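Local coordinates for EscD/YscD/HrpQ family type III secretion system inner membrane ring protein (PDB 6UID) that probably forms part of the inner membrane ring of the type III secretion basal body, its cytoplasmic domain meeting the sorting platform, at residues P69-G73 against Q74-A78. Numbering follows the deposited sequence.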
ATOM      1  N   PRO A  69       4.854  -2.652   6.577  1.00 15.09           N
ATOM      2  CA  PRO A  69       3.648  -2.837   5.767  1.00 14.77           C
ATOM      3  C   PRO A  69       2.639  -3.679   6.531  1.00 15.12           C
ATOM      4  O   PRO A  69       2.992  -4.674   7.178  1.00 15.72           O
ATOM      5  CB  PRO A  69       4.165  -3.576   4.531  1.00 16.49           C
ATOM      6  CG  PRO A  69       5.341  -4.360   5.056  1.00 19.68           C
ATOM      7  CD  PRO A  69       5.990  -3.449   6.084  1.00 18.37           C
ATOM      8  N   ARG A  70       1.387  -3.245   6.481  1.00 13.30           N
ATOM      9  CA  ARG A  70       0.303  -3.935   7.173  1.00 14.52           C
ATOM     10  C   ARG A  70      -0.863  -4.113   6.213  1.00 14.93           C
ATOM     11  O   ARG A  70      -1.071  -3.308   5.300  1.00 15.19           O
ATOM     12  CB  ARG A  70      -0.129  -3.177   8.405  1.00 15.20           C
ATOM     13  CG  ARG A  70       0.987  -3.097   9.437  1.00 16.38           C
ATOM     14  CD  ARG A  70       0.612  -2.269  10.650  1.00 19.76           C
ATOM     15  NE  ARG A  70       1.742  -2.183  11.570  1.00 20.07           N
ATOM     16  CZ  ARG A  70       2.008  -3.057  12.525  1.00 20.94           C
ATOM     17  NH1 ARG A  70       1.209  -4.101  12.741  1.00 26.35           N
ATOM     18  NH2 ARG A  70       3.092  -2.879  13.276  1.00 21.53           N
ATOM     19  N   GLN A  71      -1.602  -5.198   6.420  1.00 14.91           N
ATOM     20  CA  GLN A  71      -2.804  -5.497   5.659  1.00 13.61           C
ATOM     21  C   GLN A  71      -3.907  -5.680   6.688  1.00 14.15           C
ATOM     22  O   GLN A  71      -3.838  -6.583   7.530  1.00 15.67           O
ATOM     23  CB  GLN A  71      -2.599  -6.746   4.812  1.00 13.30           C
ATOM     24  CG  GLN A  71      -3.848  -7.163   4.080  1.00 14.61           C
ATOM     25  CD  GLN A  71      -3.604  -8.334   3.177  1.00 15.56           C
ATOM     26  OE1 GLN A  71      -3.365  -8.176   1.993  1.00 15.53           O
ATOM     27  NE2 GLN A  71      -3.637  -9.530   3.750  1.00 20.47           N
ATOM     28  N   ASP A  72      -4.877  -4.773   6.689  1.00 15.42           N
ATOM     29  CA  ASP A  72      -5.902  -4.735   7.737  1.00 18.26           C
ATOM     30  C   ASP A  72      -5.271  -4.783   9.133  1.00 18.21           C
ATOM     31  O   ASP A  72      -5.753  -5.460  10.053  1.00 21.42           O
ATOM     32  CB  ASP A  72      -6.938  -5.844   7.524  1.00 20.08           C
ATOM     33  CG  ASP A  72      -7.750  -5.650   6.256  1.00 24.18           C
ATOM     34  OD1 ASP A  72      -7.982  -4.479   5.852  1.00 21.56           O
ATOM     35  OD2 ASP A  72      -8.144  -6.674   5.654  1.00 27.98           O
ATOM     36  N   GLY A  73      -4.174  -4.043   9.288  1.00 17.43           N
ATOM     37  CA  GLY A  73      -3.477  -3.905  10.543  1.00 19.66           C
ATOM     38  C   GLY A  73      -2.452  -4.974  10.852  1.00 19.20           C
ATOM     39  O   GLY A  73      -1.652  -4.788  11.786  1.00 22.24           O
ATOM     40  N   GLN A  74      -2.433  -6.081  10.107  1.00 17.18           N
ATOM     41  CA  GLN A  74      -1.524  -7.183  10.386  1.00 17.77           C
ATOM     42  C   GLN A  74      -0.229  -6.990   9.612  1.00 15.78           C
ATOM     43  O   GLN A  74      -0.256  -6.843   8.387  1.00 15.51           O
ATOM     44  CB  GLN A  74      -2.177  -8.493   9.952  1.00 21.16           C
ATOM     45  CG  GLN A  74      -3.461  -8.802  10.691  1.00 31.66           C
ATOM     46  CD  GLN A  74      -3.231  -9.019  12.179  1.00 47.73           C
ATOM     47  OE1 GLN A  74      -3.877  -8.391  13.015  1.00 54.15           O
ATOM     48  NE2 GLN A  74      -2.299  -9.912  12.511  1.00 46.65           N
ATOM     49  N   ALA A  75       0.900  -7.007  10.329  1.00 18.19           N
ATOM     50  CA  ALA A  75       2.192  -6.838   9.681  1.00 16.34           C
ATOM     51  C   ALA A  75       2.424  -7.942   8.670  1.00 17.07           C
ATOM     52  O   ALA A  75       2.147  -9.116   8.929  1.00 19.88           O
ATOM     53  CB  ALA A  75       3.316  -6.852  10.712  1.00 19.73           C
ATOM     54  N   GLN A  76       2.962  -7.548   7.524  1.00 15.42           N
ATOM     55  CA  GLN A  76       3.279  -8.452   6.432  1.00 15.98           C
ATOM     56  C   GLN A  76       4.789  -8.593   6.303  1.00 17.86           C
ATOM     57  O   GLN A  76       5.547  -7.688   6.664  1.00 20.18           O
ATOM     58  CB  GLN A  76       2.705  -7.933   5.118  1.00 16.40           C
ATOM     59  CG  GLN A  76       1.190  -7.786   5.108  1.00 16.16           C
ATOM     60  CD  GLN A  76       0.495  -9.091   5.358  1.00 19.32           C
ATOM     61  OE1 GLN A  76       0.659 -10.039   4.577  1.00 21.35           O
ATOM     62  NE2 GLN A  76      -0.264  -9.173   6.455  1.00 16.95           N
ATOM     63  N   VAL A  77       5.213  -9.728   5.760  1.00 18.09           N
ATOM     64  CA  VAL A  77       6.627  -9.993   5.521  1.00 18.05           C
ATOM     65  C   VAL A  77       6.909 -10.011   4.023  1.00 17.77           C
ATOM     66  O   VAL A  77       6.015 -10.162   3.177  1.00 16.28           O
ATOM     67  CB  VAL A  77       7.091 -11.307   6.186  1.00 17.87           C
ATOM     68  CG1 VAL A  77       6.916 -11.197   7.695  1.00 21.71           C
ATOM     69  CG2 VAL A  77       6.345 -12.506   5.606  1.00 20.71           C
ATOM     70  N   ALA A  78       8.189  -9.861   3.696  1.00 15.78           N
ATOM     71  CA  ALA A  78       8.613  -9.921   2.308  1.00 15.95           C
ATOM     72  C   ALA A  78       8.168 -11.231   1.678  1.00 15.83           C
ATOM     73  O   ALA A  78       8.305 -12.305   2.274  1.00 16.93           O
ATOM     74  CB  ALA A  78      10.137  -9.800   2.219  1.00 19.42           C
TER
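Gln71 and Gln74 face each other as the hydrogen-bonded pair that closes a tight hairpin, a compact example of how side chains can reinforce a backbone ladder. Gln71 N donates to Gln74 O at 2.9 Å, and Gln74 N returns a 3.0 Å bond to Gln71 O. Beyond the non-hydrogen-bonded pair Arg70–Ala75, Gln76 N reaches Pro69 O, also at 2.9 Å. The carbonyl of Gln74 is gripped twice: Gln76 NE2 lies 3.0 Å from Gln74 O in a nearly straight bond (170° at the hydrogen), approaching the face of the carbonyl plane opposite to Gln71 N. A bend at chi2 (-60°) folds the Gln76 chain back for this bond and lays its amide alongside Gln71, with NE2 3.7 Å from Gln71 CB. Arg70 works from the other side of the ribbon. Its chain, extended from CG to NE, carries NH1 to 3.1 Å from Gly73 O, which meets the guanidinium at its edge, while the methyl of Ala75 sits over one face. Farther out, Gln71 OE1 accepts from Gln83 N and Gln88 NE2, and Asp72 OD1 from Gly87 N, tying the turn to the loop before strand 88-90 and to that strand. With Asp72 and Gly73 at its corners, both at positive phi, this is a two-residue beta hairpin with a type I' turn, at the edge of an antiparallel sheet in an FHA-like domain.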